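Local coordinates for putative dioxygenase (1H-3-hydroxy-4-oxoquinaldine 2,4-dioxygenase) (Mycobacteroides abscessus subsp. abscessus, PDB 6RA3), which cleaves the ring of the Pseudomonas quinolone signal, 2-heptyl-3-hydroxy-4(1H)-quinolone, with dioxygen, giving N-octanoylanthranilate and carbon monoxide, at residues G22-T27 / R50-C55; P61-V66 / G173-D178; A116-D121 / A258-L263; A157-Q162 / G242-F247. One frame throughout, in Å; residues are numbered along the deposited sequence.

Contacts 1 and 3 both reach the central mixed sheet of an alpha/beta hydrolase fold. Contact 1 pairs neighbouring strands 24-28 and 51-54, and contact 3 lays helix 253-266 on strand 116-120; their centres are about 12 Å apart, and Phe25 packs on Ala260 and Ile261. Contact 1 closes before the others open along the chain. Contact 4 is nested in the loop closed by contact 3, with centres about 19 Å apart; Asp121 OD1 probably hydrogen-bonds His246 ND1, tying the residue after strand 116-120 to the active-site loop. Contact 2 lies about 24 Å from contact 1, centre to centre, and its segments alternate with those of contacts 3 and 4.

Contact 1. Residues G22-T27 / R50-C55; sequences GPVFVT and RTVRVC
Val24 CG1 lies 3.1 Å from Arg50 O at the start of a parallel strand pair, 24-27 beside 51-54, whose axes run 16° apart. Four backbone bonds hold it: Phe25 N to Arg50 O, Val52 N to Phe25 O, Thr27 N to Val52 O and Val54 N to Thr27 O. The bond from Val52 N to Phe25 O, 2.8 Å long, is the straightest. Arg53 can be followed outward from CB, which lies 3.1 Å from Thr27 OG1. Its CG stays 3.2 Å from that OG1 and also meets Thr27 CG2, while CD has drawn back to 3.9 Å from OG1. The chain then bends at chi3 (-70°), and the guanidinium leaves the pair for salt bridges with Asp15 and Asp39. Thr27 OG1 sits between its own backbone N and carbonyl carbon (chi1 78°), which lays it alongside Arg53; a water joins this hydroxyl to Val54 O. On the other sheet face Val26 CG1 touches Val54 CG2 at 3.8 Å, whereas Phe25 and Thr51 share the face of Thr27, where Leu45 of helix 42-48 covers them. Strand 24-28, helix 42-48 and strand 51-54 form a beta-alpha-beta crossover of the alpha/beta hydrolase sheet.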
loop_
_atom_site.group_PDB
_atom_site.type_symbol
_atom_site.label_atom_id
_atom_site.label_comp_id
_atom_site.label_asym_id
_atom_site.label_seq_id
_atom_site.Cartn_x
_atom_site.Cartn_y
_atom_site.Cartn_z
ATOM N N GLY A 22 20.723 17.029 10.567
ATOM C CA GLY A 22 20.374 17.231 11.953
ATOM C C GLY A 22 19.627 16.031 12.493
ATOM O O GLY A 22 19.572 14.974 11.850
ATOM N N PRO A 23 19.042 16.172 13.688
ATOM C CA PRO A 23 18.287 15.058 14.270
ATOM C C PRO A 23 17.062 14.704 13.451
ATOM O O PRO A 23 16.393 15.571 12.880
ATOM C CB PRO A 23 17.884 15.575 15.659
ATOM C CG PRO A 23 18.843 16.665 15.955
ATOM C CD PRO A 23 19.122 17.311 14.618
ATOM N N VAL A 24 16.763 13.410 13.453
ATOM C CA VAL A 24 15.629 12.839 12.742
ATOM C C VAL A 24 14.403 12.888 13.650
ATOM O O VAL A 24 14.480 12.531 14.833
ATOM C CB VAL A 24 15.966 11.398 12.319
ATOM C CG1 VAL A 24 14.783 10.684 11.618
ATOM C CG2 VAL A 24 17.220 11.397 11.460
ATOM N N PHE A 25 13.270 13.331 13.114
ATOM C CA PHE A 25 12.006 13.118 13.813
ATOM C C PHE A 25 11.557 11.655 13.692
ATOM O O PHE A 25 11.480 11.109 12.588
ATOM C CB PHE A 25 10.932 14.033 13.263
ATOM C CG PHE A 25 11.114 15.474 13.634
ATOM C CD1 PHE A 25 11.364 15.842 14.949
ATOM C CD2 PHE A 25 11.034 16.465 12.666
ATOM C CE1 PHE A 25 11.517 17.170 15.297
ATOM C CE2 PHE A 25 11.190 17.797 13.008
ATOM C CZ PHE A 25 11.433 18.150 14.324
ATOM N N VAL A 26 11.245 11.019 14.827
ATOM C CA VAL A 26 10.728 9.648 14.845
ATOM C C VAL A 26 9.359 9.688 15.505
ATOM O O VAL A 26 9.236 10.014 16.697
ATOM C CB VAL A 26 11.667 8.664 15.554
ATOM C CG1 VAL A 26 11.051 7.263 15.567
ATOM C CG2 VAL A 26 13.014 8.622 14.886
ATOM N N THR A 27 8.324 9.434 14.713
ATOM C CA THR A 27 6.970 9.446 15.205
ATOM C C THR A 27 6.621 8.064 15.740
ATOM O O THR A 27 7.010 7.032 15.174
ATOM C CB THR A 27 5.963 9.870 14.139
ATOM O OG1 THR A 27 5.686 8.793 13.232
ATOM C CG2 THR A 27 6.467 11.085 13.380
ATOM N N ARG A 50 14.628 14.877 8.202
ATOM C CA ARG A 50 14.300 13.490 7.927
ATOM C C ARG A 50 13.337 13.036 8.997
ATOM O O ARG A 50 13.608 13.201 10.191
ATOM C CB ARG A 50 15.544 12.608 7.933
ATOM C CG ARG A 50 15.300 11.107 7.609
ATOM C CD ARG A 50 16.572 10.281 7.781
ATOM N NE ARG A 50 16.393 8.904 7.370
ATOM C CZ ARG A 50 17.336 7.976 7.421
ATOM N NH1 ARG A 50 18.528 8.259 7.884
ATOM N NH2 ARG A 50 17.075 6.749 6.996
ATOM N N THR A 51 12.189 12.528 8.560
ATOM C CA THR A 51 11.142 12.025 9.438
ATOM C C THR A 51 10.912 10.543 9.159
ATOM O O THR A 51 10.688 10.151 8.008
ATOM C CB THR A 51 9.879 12.832 9.216
ATOM O OG1 THR A 51 10.136 14.185 9.609
ATOM C CG2 THR A 51 8.693 12.255 10.016
ATOM N N VAL A 52 11.002 9.725 10.208
ATOM C CA VAL A 52 10.768 8.280 10.159
ATOM C C VAL A 52 9.534 8.022 11.013
ATOM O O VAL A 52 9.562 8.246 12.232
ATOM C CB VAL A 52 11.974 7.476 10.679
ATOM C CG1 VAL A 52 11.631 5.976 10.813
ATOM C CG2 VAL A 52 13.185 7.660 9.818
ATOM N N ARG A 53 8.444 7.598 10.385
ATOM C CA ARG A 53 7.234 7.236 11.117
ATOM C C ARG A 53 7.259 5.735 11.382
ATOM O O ARG A 53 7.499 4.946 10.465
ATOM C CB ARG A 53 5.975 7.629 10.353
ATOM C CG ARG A 53 5.846 9.097 10.053
ATOM C CD ARG A 53 4.468 9.419 9.540
ATOM N NE ARG A 53 4.299 8.849 8.205
ATOM C CZ ARG A 53 3.147 8.768 7.554
ATOM N NH1 ARG A 53 2.021 9.211 8.099
ATOM N NH2 ARG A 53 3.131 8.247 6.338
ATOM N N VAL A 54 7.050 5.342 12.642
ATOM C CA VAL A 54 7.280 3.969 13.073
ATOM C C VAL A 54 5.983 3.377 13.602
ATOM O O VAL A 54 5.258 4.013 14.369
ATOM C CB VAL A 54 8.376 3.880 14.148
ATOM C CG1 VAL A 54 8.489 2.458 14.665
ATOM C CG2 VAL A 54 9.697 4.339 13.605
ATOM N N CYS A 55 5.709 2.145 13.193
ATOM C CA CYS A 55 4.583 1.368 13.687
ATOM C C CYS A 55 5.090 0.398 14.745
ATOM O O CYS A 55 6.210 -0.096 14.652
ATOM C CB CYS A 55 3.920 0.577 12.550
ATOM S SG CYS A 55 3.012 1.518 11.322
HETATM O O HOH W 1 3.993 6.668 14.206
#

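Contact 2. Residues P61-V66 / G173-D178; sequences PDRNLV and GGHGFD
The guanidinium of Arg63 stacks on the imidazole of His175, joining the loop after strand 51-54 to the turn leading into helix 177-194. Guanidinium and ring are laid parallel, planes 3° apart and centres 4.0 Å apart, and NE2 sits over one guanidinium face, off its centre. A bend at chi2 (-53°) brings the arginine head across the ring. Its NH1 donates to Gly173 O (2.9 Å) nearly straight, approaching in the carbonyl plane on a lone pair, and makes a weak bond to Gly174 O (3.1 Å). NH2 reaches Gly173 O through a water, while NE bonds Gly60 O. The side chains of Leu65 and Asp178 run past each other in opposite senses, Leu65 CD2 3.5 Å from Asp178 OD2. Two waters bridge the carboxylate to Val66, one joining OD1 to Val66 O, the other OD2 to Val66 N; OD2 also salt-bridges Arg182. A neighbouring subunit covers this region, its Lys5 bonding Arg63 O and its Asp16 bonding Gly174 N. With in-plane carbonyls at its edge and an imidazole on one face, the guanidinium is held against rotation, and a neutral His175 would probably suit the positive charge better than a protonated one.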
loop_
_atom_site.group_PDB
_atom_site.type_symbol
_atom_site.label_atom_id
_atom_site.label_comp_id
_atom_site.label_asym_id
_atom_site.label_seq_id
_atom_site.Cartn_x
_atom_site.Cartn_y
_atom_site.Cartn_z
ATOM N N PRO A 61 0.680 -3.481 8.380
ATOM C CA PRO A 61 -0.337 -4.118 7.522
ATOM C C PRO A 61 -0.606 -5.570 7.896
ATOM O O PRO A 61 -1.738 -6.009 7.730
ATOM C CB PRO A 61 0.232 -3.978 6.091
ATOM C CG PRO A 61 1.624 -3.513 6.232
ATOM C CD PRO A 61 1.804 -2.919 7.610
ATOM N N ASP A 62 0.377 -6.315 8.415
ATOM C CA ASP A 62 0.155 -7.693 8.839
ATOM C C ASP A 62 -0.559 -7.689 10.188
ATOM O O ASP A 62 0.045 -7.374 11.215
ATOM C CB ASP A 62 1.479 -8.450 8.909
ATOM C CG ASP A 62 1.326 -9.871 9.470
ATOM O OD1 ASP A 62 0.170 -10.304 9.756
ATOM O OD2 ASP A 62 2.368 -10.562 9.642
ATOM N N ARG A 63 -1.845 -8.030 10.197
ATOM C CA ARG A 63 -2.621 -7.978 11.437
ATOM C C ARG A 63 -2.813 -9.346 12.089
ATOM O O ARG A 63 -3.722 -9.519 12.916
ATOM C CB ARG A 63 -3.947 -7.300 11.195
ATOM C CG ARG A 63 -3.802 -5.815 10.918
ATOM C CD ARG A 63 -2.981 -5.043 12.022
ATOM N NE ARG A 63 -2.838 -3.656 11.602
ATOM C CZ ARG A 63 -3.838 -2.803 11.605
ATOM N NH1 ARG A 63 -5.028 -3.173 12.056
ATOM N NH2 ARG A 63 -3.655 -1.587 11.166
ATOM N N ASN A 64 -1.928 -10.290 11.796
ATOM C CA ASN A 64 -1.892 -11.508 12.583
ATOM C C ASN A 64 -1.560 -11.167 14.036
ATOM O O ASN A 64 -0.876 -10.181 14.344
ATOM C CB ASN A 64 -0.858 -12.481 12.033
ATOM C CG ASN A 64 -1.405 -13.335 10.852
ATOM O OD1 ASN A 64 -2.604 -13.571 10.754
ATOM N ND2 ASN A 64 -0.507 -13.828 10.001
ATOM N N LEU A 65 -2.004 -12.023 14.931
ATOM C CA LEU A 65 -1.712 -11.821 16.340
ATOM C C LEU A 65 -0.275 -12.215 16.632
ATOM O O LEU A 65 0.189 -13.291 16.235
ATOM C CB LEU A 65 -2.703 -12.622 17.184
ATOM C CG LEU A 65 -4.153 -12.249 16.852
ATOM C CD1 LEU A 65 -5.115 -12.870 17.870
ATOM C CD2 LEU A 65 -4.365 -10.696 16.795
ATOM N N VAL A 66 0.433 -11.343 17.334
ATOM C CA VAL A 66 1.839 -11.546 17.608
ATOM C C VAL A 66 1.998 -12.056 19.034
ATOM O O VAL A 66 1.066 -12.041 19.829
ATOM C CB VAL A 66 2.657 -10.252 17.391
ATOM C CG1 VAL A 66 2.589 -9.835 15.916
ATOM C CG2 VAL A 66 2.134 -9.152 18.304
ATOM N N GLY A 173 -8.952 0.647 12.074
ATOM C CA GLY A 173 -9.651 -0.628 12.084
ATOM C C GLY A 173 -8.690 -1.801 12.141
ATOM O O GLY A 173 -7.467 -1.643 12.182
ATOM N N GLY A 174 -9.267 -3.008 12.158
ATOM C CA GLY A 174 -8.474 -4.224 12.105
ATOM C C GLY A 174 -7.750 -4.622 13.367
ATOM O O GLY A 174 -6.806 -5.421 13.301
ATOM N N HIS A 175 -8.142 -4.081 14.516
ATOM C CA HIS A 175 -7.643 -4.518 15.805
ATOM C C HIS A 175 -8.844 -5.013 16.601
ATOM O O HIS A 175 -9.986 -4.667 16.296
ATOM C CB HIS A 175 -6.915 -3.386 16.539
ATOM C CG HIS A 175 -5.566 -3.062 15.988
ATOM N ND1 HIS A 175 -4.540 -3.983 15.918
ATOM C CD2 HIS A 175 -5.073 -1.908 15.480
ATOM C CE1 HIS A 175 -3.475 -3.408 15.383
ATOM N NE2 HIS A 175 -3.772 -2.146 15.123
ATOM N N GLY A 176 -8.594 -5.846 17.597
ATOM C CA GLY A 176 -9.672 -6.429 18.375
ATOM C C GLY A 176 -9.274 -6.654 19.808
ATOM O O GLY A 176 -8.467 -5.910 20.377
ATOM N N PHE A 177 -9.848 -7.701 20.398
ATOM C CA PHE A 177 -9.644 -7.950 21.818
ATOM C C PHE A 177 -8.174 -8.168 22.135
ATOM O O PHE A 177 -7.654 -7.600 23.105
ATOM C CB PHE A 177 -10.477 -9.150 22.273
ATOM C CG PHE A 177 -10.118 -9.628 23.646
ATOM C CD1 PHE A 177 -10.509 -8.909 24.756
ATOM C CD2 PHE A 177 -9.347 -10.765 23.821
ATOM C CE1 PHE A 177 -10.164 -9.337 26.038
ATOM C CE2 PHE A 177 -9.006 -11.200 25.080
ATOM C CZ PHE A 177 -9.415 -10.484 26.197
ATOM N N ASP A 178 -7.460 -8.935 21.299
ATOM C CA ASP A 178 -6.050 -9.204 21.588
ATOM C C ASP A 178 -5.244 -7.916 21.837
ATOM O O ASP A 178 -4.484 -7.812 22.807
ATOM C CB ASP A 178 -5.429 -10.009 20.444
ATOM C CG ASP A 178 -3.915 -10.113 20.554
ATOM O OD1 ASP A 178 -3.430 -10.966 21.320
ATOM O OD2 ASP A 178 -3.187 -9.350 19.861
HETATM O O HOH W 2 -5.885 0.203 10.710
HETATM O O HOH W 3 -1.450 -12.742 20.833
HETATM O O HOH W 4 -1.249 -9.083 18.077
#

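Contact 3. Residues A116-D121 / A258-L263; sequences AVMILD and AEAIDL
Glu259 meets Met118 where helix 253-266 packs on the central sheet of the alpha/beta hydrolase fold. The short helix and strand segments run nearly antiparallel, at 159°, with axes 9.1 Å apart. Glu259 contributes its aliphatic root: CB touches Met118 CE at 3.5 Å, the two side chains crossing at about a right angle. A bend at chi2 (-70°) then carries the carboxylate away to salt bridges with Arg211 and Arg239. Next comes Ala260: Ala260 CB lies 4.1 Å from Met118 SD, and Ala260 N lies 3.6 Å from Met118 CE. The methionine methyl thus rests against the helix backbone between these two residues. Ala260 also touches Ile93 of the neighbouring strand 90-95, and Asp262 pairs with Arg211. Leu263, one turn beyond Glu259, points back at the strand and reaches both Ala116 and Met118. Its CG meets Ala116 CB at 3.8 Å, while CD2 meets Met118 CB at 3.9 Å. The contact is van der Waals packing, mostly between apolar side chains, with Ala116 and Met118 facing the helix and Val117 turned to helix 99-109 on the other side of the sheet. The same Leu263 CD2 also lies 3.6 Å from Val117 O.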
loop_
_atom_site.group_PDB
_atom_site.type_symbol
_atom_site.label_atom_id
_atom_site.label_comp_id
_atom_site.label_asym_id
_atom_site.label_seq_id
_atom_site.Cartn_x
_atom_site.Cartn_y
_atom_site.Cartn_z
ATOM N N ALA A 116 16.208 14.975 22.621
ATOM C CA ALA A 116 14.922 15.524 23.012
ATOM C C ALA A 116 13.828 14.507 22.719
ATOM O O ALA A 116 14.006 13.579 21.922
ATOM C CB ALA A 116 14.644 16.847 22.298
ATOM N N VAL A 117 12.689 14.722 23.369
ATOM C CA VAL A 117 11.505 13.870 23.280
ATOM C C VAL A 117 10.283 14.749 23.441
ATOM O O VAL A 117 10.164 15.468 24.432
ATOM C CB VAL A 117 11.459 12.771 24.372
ATOM C CG1 VAL A 117 10.090 12.053 24.356
ATOM C CG2 VAL A 117 12.596 11.795 24.233
ATOM N N MET A 118 9.342 14.649 22.514
ATOM C CA MET A 118 8.027 15.262 22.655
ATOM C C MET A 118 6.981 14.188 22.931
ATOM O O MET A 118 6.954 13.147 22.260
ATOM C CB MET A 118 7.638 16.043 21.399
ATOM C CG MET A 118 6.246 16.619 21.442
ATOM S SD MET A 118 5.935 18.020 20.324
ATOM C CE MET A 118 6.955 19.196 21.156
ATOM N N ILE A 119 6.105 14.457 23.903
ATOM C CA ILE A 119 5.015 13.558 24.271
ATOM C C ILE A 119 3.709 14.317 24.144
ATOM O O ILE A 119 3.622 15.491 24.519
ATOM C CB ILE A 119 5.207 12.980 25.686
ATOM C CG1 ILE A 119 6.533 12.200 25.751
ATOM C CG2 ILE A 119 4.031 12.092 26.071
ATOM C CD1 ILE A 119 6.905 11.659 27.123
ATOM N N LEU A 120 2.712 13.658 23.560
ATOM C CA LEU A 120 1.392 14.219 23.293
ATOM C C LEU A 120 0.376 13.530 24.205
ATOM O O LEU A 120 0.159 12.316 24.088
ATOM C CB LEU A 120 1.003 14.029 21.827
ATOM C CG LEU A 120 1.533 14.946 20.716
ATOM C CD1 LEU A 120 2.945 15.417 20.956
ATOM C CD2 LEU A 120 1.429 14.198 19.401
ATOM N N ASP A 121 -0.217 14.307 25.124
ATOM C CA ASP A 121 -1.446 13.951 25.856
ATOM C C ASP A 121 -1.311 12.654 26.657
ATOM O O ASP A 121 -2.153 11.763 26.565
ATOM C CB ASP A 121 -2.627 13.870 24.891
ATOM C CG ASP A 121 -3.894 14.508 25.451
ATOM O OD1 ASP A 121 -4.577 13.884 26.296
ATOM O OD2 ASP A 121 -4.207 15.649 25.043
ATOM N N ALA A 258 5.147 22.608 14.740
ATOM C CA ALA A 258 5.854 23.792 15.230
ATOM C C ALA A 258 6.535 23.534 16.572
ATOM O O ALA A 258 7.720 23.856 16.748
ATOM C CB ALA A 258 4.872 24.948 15.345
ATOM N N GLU A 259 5.811 22.910 17.522
ATOM C CA GLU A 259 6.389 22.654 18.843
ATOM C C GLU A 259 7.592 21.729 18.753
ATOM O O GLU A 259 8.597 21.938 19.446
ATOM C CB GLU A 259 5.347 22.041 19.785
ATOM C CG GLU A 259 4.290 22.972 20.271
ATOM C CD GLU A 259 4.819 24.022 21.265
ATOM O OE1 GLU A 259 5.860 23.799 21.925
ATOM O OE2 GLU A 259 4.168 25.077 21.370
ATOM N N ALA A 260 7.489 20.667 17.937
ATOM C CA ALA A 260 8.603 19.740 17.763
ATOM C C ALA A 260 9.806 20.430 17.136
ATOM O O ALA A 260 10.953 20.171 17.510
ATOM C CB ALA A 260 8.169 18.553 16.893
ATOM N N ILE A 261 9.574 21.260 16.130
ATOM C CA ILE A 261 10.693 21.941 15.485
ATOM C C ILE A 261 11.380 22.865 16.494
ATOM O O ILE A 261 12.609 22.829 16.671
ATOM C CB ILE A 261 10.196 22.676 14.221
ATOM C CG1 ILE A 261 9.855 21.637 13.134
ATOM C CG2 ILE A 261 11.231 23.646 13.703
ATOM C CD1 ILE A 261 8.708 22.025 12.236
ATOM N N ASP A 262 10.581 23.632 17.244
ATOM C CA ASP A 262 11.125 24.473 18.315
ATOM C C ASP A 262 11.921 23.652 19.337
ATOM O O ASP A 262 13.044 24.015 19.710
ATOM C CB ASP A 262 9.987 25.216 19.002
ATOM C CG ASP A 262 10.468 26.022 20.191
ATOM O OD1 ASP A 262 10.971 27.145 19.971
ATOM O OD2 ASP A 262 10.368 25.524 21.340
ATOM N N LEU A 263 11.341 22.551 19.823
ATOM C CA LEU A 263 12.044 21.681 20.764
ATOM C C LEU A 263 13.392 21.239 20.213
ATOM O O LEU A 263 14.413 21.260 20.919
ATOM C CB LEU A 263 11.166 20.458 21.078
ATOM C CG LEU A 263 11.789 19.340 21.932
ATOM C CD1 LEU A 263 12.163 19.872 23.303
ATOM C CD2 LEU A 263 10.815 18.155 22.077
#

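Contact 4. Residues A157-Q162 / G242-F247; sequences AGTTNQ and GGETHF
Thr159 CB is pressed unusually close to Thr245 CG2, 3.5 Å away, tighter than normal van der Waals contact, and Thr159 CG2 lies at the same distance from that methyl. The hydroxyl beside this tight spot does two jobs. Thr159 OG1 donates to Glu244 OE2 (2.9 Å), meeting the carboxylate from above its plane, 47° out of it, and accepts from Asn161 N in an ST turn (3.0 Å). With chi1 at 178° its oxygen is swung opposite the backbone N, toward the glutamate, whose own chain runs extended beyond CG to cross the threonine obliquely. Ala157, which leaves helix 144-156 with positive phi, sets its CB 3.2 Å from Glu244 O; that carbonyl also accepts from His216 NE2. In the alpha/beta hydrolase fold, the loop after strand 236-240 carries the active-site histidine, here His246, a probable proton donor and acceptor. Asp121, just after strand 116-120, hydrogen-bonds His246 ND1 through OD1. Just ahead of the histidine, Thr245 makes a second ST turn, its OG1 accepting from Phe247 N (2.9 Å). Thr245 CG2, beside its own backbone N, is thereby directed at Thr159. Asn161 caps the next helix through OD1 to Val164 N, whereas the backbone N of Thr160, covered by the contact, has no polar partner in the model.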
loop_
_atom_site.group_PDB
_atom_site.type_symbol
_atom_site.label_atom_id
_atom_site.label_comp_id
_atom_site.label_asym_id
_atom_site.label_seq_id
_atom_site.Cartn_x
_atom_site.Cartn_y
_atom_site.Cartn_z
ATOM N N ALA A 157 -14.500 13.979 23.204
ATOM C CA ALA A 157 -15.063 15.079 23.987
ATOM C C ALA A 157 -16.065 15.882 23.161
ATOM O O ALA A 157 -16.160 17.105 23.274
ATOM C CB ALA A 157 -13.955 15.981 24.524
ATOM N N GLY A 158 -16.814 15.187 22.307
ATOM C CA GLY A 158 -17.719 15.868 21.404
ATOM C C GLY A 158 -17.041 16.912 20.526
ATOM O O GLY A 158 -17.441 18.079 20.527
ATOM N N THR A 159 -16.009 16.513 19.782
ATOM C CA THR A 159 -15.371 17.353 18.774
ATOM C C THR A 159 -16.081 17.229 17.415
ATOM O O THR A 159 -16.805 16.270 17.149
ATOM C CB THR A 159 -13.900 16.962 18.629
ATOM O OG1 THR A 159 -13.282 17.758 17.609
ATOM C CG2 THR A 159 -13.766 15.468 18.255
ATOM N N THR A 160 -15.873 18.227 16.551
ATOM C CA THR A 160 -16.292 18.132 15.152
ATOM C C THR A 160 -15.101 18.151 14.190
ATOM O O THR A 160 -15.297 18.241 12.970
ATOM C CB THR A 160 -17.292 19.249 14.770
ATOM O OG1 THR A 160 -16.708 20.543 14.979
ATOM C CG2 THR A 160 -18.586 19.138 15.578
ATOM N N ASN A 161 -13.873 18.061 14.702
ATOM C CA ASN A 161 -12.684 18.025 13.855
ATOM C C ASN A 161 -12.689 16.796 12.935
ATOM O O ASN A 161 -12.591 15.657 13.402
ATOM C CB ASN A 161 -11.432 18.047 14.736
ATOM C CG ASN A 161 -10.166 18.020 13.937
ATOM O OD1 ASN A 161 -9.794 16.982 13.391
ATOM N ND2 ASN A 161 -9.477 19.155 13.870
ATOM N N GLN A 162 -12.798 17.014 11.622
ATOM C CA GLN A 162 -12.955 15.899 10.686
ATOM C C GLN A 162 -11.735 14.981 10.680
ATOM O O GLN A 162 -11.886 13.762 10.547
ATOM C CB GLN A 162 -13.240 16.441 9.280
ATOM C CG GLN A 162 -13.925 15.462 8.321
ATOM C CD GLN A 162 -15.303 15.023 8.805
ATOM O OE1 GLN A 162 -15.762 15.441 9.873
ATOM N NE2 GLN A 162 -15.967 14.177 8.018
ATOM N N GLY A 242 -5.264 23.631 24.241
ATOM C CA GLY A 242 -6.588 24.159 23.961
ATOM C C GLY A 242 -7.348 23.442 22.869
ATOM O O GLY A 242 -8.263 24.031 22.263
ATOM N N GLY A 243 -6.996 22.172 22.580
ATOM C CA GLY A 243 -7.793 21.383 21.671
ATOM C C GLY A 243 -8.934 20.709 22.393
ATOM O O GLY A 243 -8.959 20.638 23.618
ATOM N N GLU A 244 -9.896 20.215 21.612
ATOM C CA GLU A 244 -11.025 19.511 22.200
ATOM C C GLU A 244 -10.707 18.060 22.536
ATOM O O GLU A 244 -11.412 17.464 23.365
ATOM C CB GLU A 244 -12.223 19.556 21.259
ATOM C CG GLU A 244 -12.731 20.975 20.960
ATOM C CD GLU A 244 -13.649 21.008 19.759
ATOM O OE1 GLU A 244 -14.778 21.521 19.893
ATOM O OE2 GLU A 244 -13.245 20.503 18.683
ATOM N N THR A 245 -9.638 17.496 21.965
ATOM C CA THR A 245 -9.499 16.055 21.888
ATOM C C THR A 245 -8.176 15.612 22.497
ATOM O O THR A 245 -7.262 16.404 22.739
ATOM C CB THR A 245 -9.607 15.578 20.435
ATOM O OG1 THR A 245 -8.341 15.746 19.781
ATOM C CG2 THR A 245 -10.661 16.355 19.685
ATOM N N HIS A 246 -8.108 14.312 22.738
ATOM C CA HIS A 246 -6.929 13.558 23.138
ATOM C C HIS A 246 -5.912 13.451 22.012
ATOM O O HIS A 246 -4.860 12.841 22.215
ATOM C CB HIS A 246 -7.428 12.167 23.609
ATOM C CG HIS A 246 -6.370 11.189 24.057
ATOM N ND1 HIS A 246 -5.407 11.486 24.999
ATOM C CD2 HIS A 246 -6.193 9.879 23.749
ATOM C CE1 HIS A 246 -4.660 10.418 25.221
ATOM N NE2 HIS A 246 -5.117 9.427 24.477
ATOM N N PHE A 247 -6.187 14.033 20.838
ATOM C CA PHE A 247 -5.367 13.838 19.637
ATOM C C PHE A 247 -4.819 15.173 19.138
ATOM O O PHE A 247 -5.195 15.647 18.058
ATOM C CB PHE A 247 -6.176 13.144 18.541
ATOM C CG PHE A 247 -6.640 11.772 18.928
ATOM C CD1 PHE A 247 -5.732 10.741 19.071
ATOM C CD2 PHE A 247 -7.979 11.523 19.183
ATOM C CE1 PHE A 247 -6.149 9.486 19.453
ATOM C CE2 PHE A 247 -8.401 10.259 19.559
ATOM C CZ PHE A 247 -7.487 9.251 19.692
#